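Local coordinates for protein 6-phospho-beta-d glycosidase (Streptococcus pyogenes, PDB 5FOO) that probably hydrolyses 6-phosphorylated beta-glucosides as a family 1 glycoside hydrolase, and binds 6-phosphocyclophellitol in its active-site pocket, at residues D140-V143 with A144-K147; V169-G172 with S173-Q177. The protein carries 1 engineered substitution. All blocks are in the same frame, centred on the assembly; numbering follows the deposited sequence.

Contact 1. Residues D140-V143 with A144-K147; sequences DLFV and AFSK
Val143 O takes two hydrogen bonds from the next turn of the helix: one from the backbone N of Lys147, at 3.0 Å, and one from the hydroxyl of Ser146, whose OG lies 2.8 Å from Val143 O. The hydroxyl approaches at a C=O...O angle of 120°, well bent from the line of the carbonyl. What brings it there is the first torsion of Ser146 (77°), which sets OG between its own N and carbonyl carbon and folds it back over the preceding turn. The other three carbonyls each receive one i+4 amide here: Ala144 N on Asp140 O, Phe145 N on Leu141 O (2.9 Å), and Ser146 N on Phe142 O. This is regular alpha-helix, the middle of helix 136-153, one of the helices packed outside the eight-stranded TIM barrel. On its buried side Phe142 and Phe145, one turn apart, both swing CG away from the backbone N. Phe142 CD1 meets the edge of the Phe145 ring, 3.8 Å from Phe145 CD2 and in that ring's plane. Trp79 touches both rings, stacking on Phe145, and Trp133 meets Phe142 edge-to-face. On the solvent side, Asp140 OD1 is paired in a salt bridge with Lys202 of helix 186-208, while Lys147 CG lies 3.8 Å from Val143 O.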
loop_
_atom_site.group_PDB
_atom_site.type_symbol
_atom_site.label_atom_id
_atom_site.label_comp_id
_atom_site.label_asym_id
_atom_site.label_seq_id
_atom_site.Cartn_x
_atom_site.Cartn_y
_atom_site.Cartn_z
ATOM N N ASP A 140 -18.226 4.339 9.154
ATOM C CA ASP A 140 -18.619 5.738 9.464
ATOM C C ASP A 140 -17.628 6.415 10.374
ATOM O O ASP A 140 -17.372 7.566 10.194
ATOM C CB ASP A 140 -20.015 5.810 10.100
ATOM C CG ASP A 140 -21.139 5.603 9.082
ATOM O OD1 ASP A 140 -20.982 5.888 7.889
ATOM O OD2 ASP A 140 -22.212 5.152 9.474
ATOM N N LEU A 141 -17.079 5.712 11.371
ATOM C CA LEU A 141 -16.087 6.311 12.242
ATOM C C LEU A 141 -14.745 6.622 11.454
ATOM O O LEU A 141 -14.062 7.628 11.711
ATOM C CB LEU A 141 -15.824 5.409 13.437
ATOM C CG LEU A 141 -17.002 5.054 14.333
ATOM C CD1 LEU A 141 -16.565 4.213 15.509
ATOM C CD2 LEU A 141 -17.721 6.307 14.821
ATOM N N PHE A 142 -14.411 5.767 10.492
ATOM C CA PHE A 142 -13.273 6.020 9.603
ATOM C C PHE A 142 -13.481 7.329 8.807
ATOM O O PHE A 142 -12.574 8.151 8.671
ATOM C CB PHE A 142 -13.037 4.797 8.699
ATOM C CG PHE A 142 -11.946 4.945 7.690
ATOM C CD1 PHE A 142 -10.647 5.112 8.080
ATOM C CD2 PHE A 142 -12.228 4.808 6.348
ATOM C CE1 PHE A 142 -9.657 5.204 7.169
ATOM C CE2 PHE A 142 -11.227 4.928 5.427
ATOM C CZ PHE A 142 -9.952 5.135 5.837
ATOM N N VAL A 143 -14.691 7.527 8.337
ATOM C CA VAL A 143 -15.055 8.769 7.632
ATOM C C VAL A 143 -14.899 9.973 8.508
ATOM O O VAL A 143 -14.389 10.984 8.075
ATOM C CB VAL A 143 -16.517 8.725 7.092
ATOM C CG1 VAL A 143 -16.975 10.076 6.527
ATOM C CG2 VAL A 143 -16.643 7.620 6.044
ATOM N N ALA A 144 -15.339 9.887 9.742
ATOM C CA ALA A 144 -15.174 10.994 10.643
ATOM C C ALA A 144 -13.706 11.304 10.904
ATOM O O ALA A 144 -13.297 12.494 10.956
ATOM C CB ALA A 144 -15.947 10.741 11.902
ATOM N N PHE A 145 -12.882 10.241 11.049
ATOM C CA PHE A 145 -11.427 10.411 11.107
ATOM C C PHE A 145 -10.875 11.138 9.860
ATOM O O PHE A 145 -10.047 12.031 9.986
ATOM C CB PHE A 145 -10.752 9.027 11.301
ATOM C CG PHE A 145 -9.349 8.935 10.856
ATOM C CD1 PHE A 145 -8.361 9.683 11.471
ATOM C CD2 PHE A 145 -8.970 7.984 9.894
ATOM C CE1 PHE A 145 -7.047 9.549 11.089
ATOM C CE2 PHE A 145 -7.674 7.886 9.497
ATOM C CZ PHE A 145 -6.710 8.655 10.098
ATOM N N SER A 146 -11.310 10.720 8.685
ATOM C CA SER A 146 -10.828 11.307 7.417
ATOM C C SER A 146 -11.165 12.804 7.364
ATOM O O SER A 146 -10.310 13.612 6.939
ATOM C CB SER A 146 -11.337 10.554 6.170
ATOM O OG SER A 146 -12.713 10.876 5.885
ATOM N N LYS A 147 -12.375 13.166 7.818
ATOM C CA LYS A 147 -12.778 14.575 7.895
ATOM C C LYS A 147 -11.865 15.402 8.814
ATOM O O LYS A 147 -11.477 16.522 8.460
ATOM C CB LYS A 147 -14.186 14.741 8.435
ATOM C CG LYS A 147 -15.335 14.586 7.499
ATOM C CD LYS A 147 -16.563 15.206 8.213
ATOM C CE LYS A 147 -17.790 15.235 7.350
ATOM N NZ LYS A 147 -18.533 13.942 7.413
#

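Contact 2. Residues V169-G172 with S173-Q177; sequences VVEG and SYLMQ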
loop_
_atom_site.group_PDB
_atom_site.type_symbol
_atom_site.label_atom_id
_atom_site.label_comp_id
_atom_site.label_asym_id
_atom_site.label_seq_id
_atom_site.Cartn_x
_atom_site.Cartn_y
_atom_site.Cartn_z
ATOM N N VAL A 169 -5.617 -6.297 3.328
ATOM C CA VAL A 169 -6.329 -6.346 4.604
ATOM C C VAL A 169 -7.385 -7.494 4.625
ATOM O O VAL A 169 -7.519 -8.197 5.640
ATOM C CB VAL A 169 -7.044 -5.014 4.862
ATOM C CG1 VAL A 169 -7.971 -5.094 6.060
ATOM C CG2 VAL A 169 -6.019 -3.925 5.123
ATOM N N VAL A 170 -8.159 -7.608 3.552
ATOM C CA VAL A 170 -9.154 -8.611 3.426
ATOM C C VAL A 170 -8.469 -9.993 3.557
ATOM O O VAL A 170 -8.936 -10.815 4.313
ATOM C CB VAL A 170 -9.770 -8.562 2.051
ATOM C CG1 VAL A 170 -10.621 -9.811 1.755
ATOM C CG2 VAL A 170 -10.608 -7.315 1.857
ATOM N N GLU A 171 -7.379 -10.217 2.808
ATOM C CA GLU A 171 -6.687 -11.480 2.799
ATOM C C GLU A 171 -5.972 -11.750 4.094
ATOM O O GLU A 171 -6.210 -12.812 4.716
ATOM C CB GLU A 171 -5.770 -11.642 1.565
ATOM C CG GLU A 171 -6.692 -11.868 0.349
ATOM C CD GLU A 171 -6.011 -12.163 -1.003
ATOM O OE1 GLU A 171 -4.753 -11.972 -1.035
ATOM O OE2 GLU A 171 -6.767 -12.582 -2.009
ATOM N N GLY A 172 -5.197 -10.765 4.557
ATOM C CA GLY A 172 -4.463 -10.852 5.823
ATOM C C GLY A 172 -5.305 -11.173 7.040
ATOM O O GLY A 172 -4.946 -12.113 7.826
ATOM N N SER A 173 -6.393 -10.428 7.221
ATOM C CA SER A 173 -7.234 -10.554 8.379
ATOM C C SER A 173 -8.224 -11.739 8.275
ATOM O O SER A 173 -8.572 -12.373 9.292
ATOM C CB SER A 173 -7.982 -9.214 8.680
ATOM O OG SER A 173 -7.143 -8.268 9.393
ATOM N N TYR A 174 -8.688 -12.044 7.071
ATOM C CA TYR A 174 -9.830 -12.945 6.950
ATOM C C TYR A 174 -9.659 -14.199 6.066
ATOM O O TYR A 174 -10.576 -14.955 5.991
ATOM C CB TYR A 174 -11.073 -12.147 6.554
ATOM C CG TYR A 174 -11.517 -11.130 7.630
ATOM C CD1 TYR A 174 -12.275 -11.534 8.700
ATOM C CD2 TYR A 174 -11.119 -9.757 7.580
ATOM C CE1 TYR A 174 -12.673 -10.653 9.701
ATOM C CE2 TYR A 174 -11.537 -8.842 8.568
ATOM C CZ TYR A 174 -12.319 -9.283 9.632
ATOM O OH TYR A 174 -12.720 -8.442 10.646
ATOM N N LEU A 175 -8.498 -14.416 5.435
ATOM C CA LEU A 175 -8.275 -15.585 4.524
ATOM C C LEU A 175 -6.965 -16.331 4.791
ATOM O O LEU A 175 -6.969 -17.527 4.920
ATOM C CB LEU A 175 -8.331 -15.187 3.029
ATOM C CG LEU A 175 -9.743 -14.744 2.586
ATOM C CD1 LEU A 175 -9.730 -14.035 1.212
ATOM C CD2 LEU A 175 -10.746 -15.892 2.574
ATOM N N MET A 176 -5.852 -15.617 4.920
ATOM C CA MET A 176 -4.525 -16.209 4.828
ATOM C C MET A 176 -3.697 -16.070 6.079
ATOM O O MET A 176 -2.519 -16.368 6.053
ATOM C CB MET A 176 -3.766 -15.548 3.663
ATOM C CG MET A 176 -4.472 -15.558 2.305
ATOM S SD MET A 176 -4.460 -17.169 1.483
ATOM C CE MET A 176 -2.724 -17.436 0.993
ATOM N N GLN A 177 -4.270 -15.525 7.144
ATOM C CA GLN A 177 -3.641 -15.503 8.469
ATOM C C GLN A 177 -2.351 -14.701 8.654
ATOM O O GLN A 177 -1.495 -15.111 9.377
ATOM C CB GLN A 177 -3.516 -16.940 9.013
ATOM C CG GLN A 177 -4.821 -17.696 8.921
ATOM C CD GLN A 177 -4.687 -19.124 9.468
ATOM O OE1 GLN A 177 -4.668 -20.080 8.719
ATOM N NE2 GLN A 177 -4.608 -19.249 10.762
#
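Glu171 and Leu175 meet at the C-terminal end of helix 166-174, where the chain leaves the helix after the fourth strand of the TIM barrel. With CG opposite its carbonyl carbon (chi1 -73°), Glu171 runs extended past CG, and this methylene, Glu171 CG, lies 3.8 Å from Leu175 CD1. The two side chains pass each other at a slant, the aliphatic part of the glutamate alongside one methyl of the leucine. That leaves the carboxylate to look elsewhere, and its OE2 accepts a hydrogen bond from the indole NE1 of Trp247 on helix 235-258. Leu175 CD1 also comes near Val170 CG1, a looser apolar touch at 4.4 Å. Met176 likewise places CG opposite its carbonyl carbon, but bends again at chi2 and chi3; Met176 CG sits 4.2 Å from Glu171 CB, and the sulfur end then leads away from residues 169-172.

Tyr174 and Ser173 are aimed at other parts of the fold. The tyrosine ring has Val170 O near its edge, and Tyr174 CB is 3.4 Å from Val170 O; the side chain lies against Ala189 and Val192 of helix 186-208, with OH bonded to Glu134. Ser173 OG is hydrogen-bonded to the backbone O of Tyr180, in the loop that follows.

The backbone marks where the helix stops. Tyr174 N still bonds to Val170 O, though it sits above that carbonyl's plane. Leu175 is the first residue to abandon helical torsions, and Glu171 O accepts both Leu175 N, at 2.9 Å, and Met176 N, at 2.8 Å, the two donors reaching it from opposite faces of its carbonyl plane.

How the contacts relate
Contact 1 lies wholly within helix 136-153 of the barrel's outer layer; contact 2 spans the end of the short helix 166-174 and the turn after it. They do not touch, their nearest atoms being about 10 Å apart, and each mixes buried and exposed residues. Mid-helix, in contact 1, amide bonding is regular and an aromatic pair supplies the side-chain meeting; at the helix end bonding shifts and aliphatic carbons do the touching while polar ends serve neighbouring elements. Helix 186-208 is common ground, packing against Phe142 and Ser146 of contact 1 and Val170 and Tyr174 of contact 2. In contact 2 the Val169 side chain is about 10 Å from the bound 6-phosphocyclophellitol.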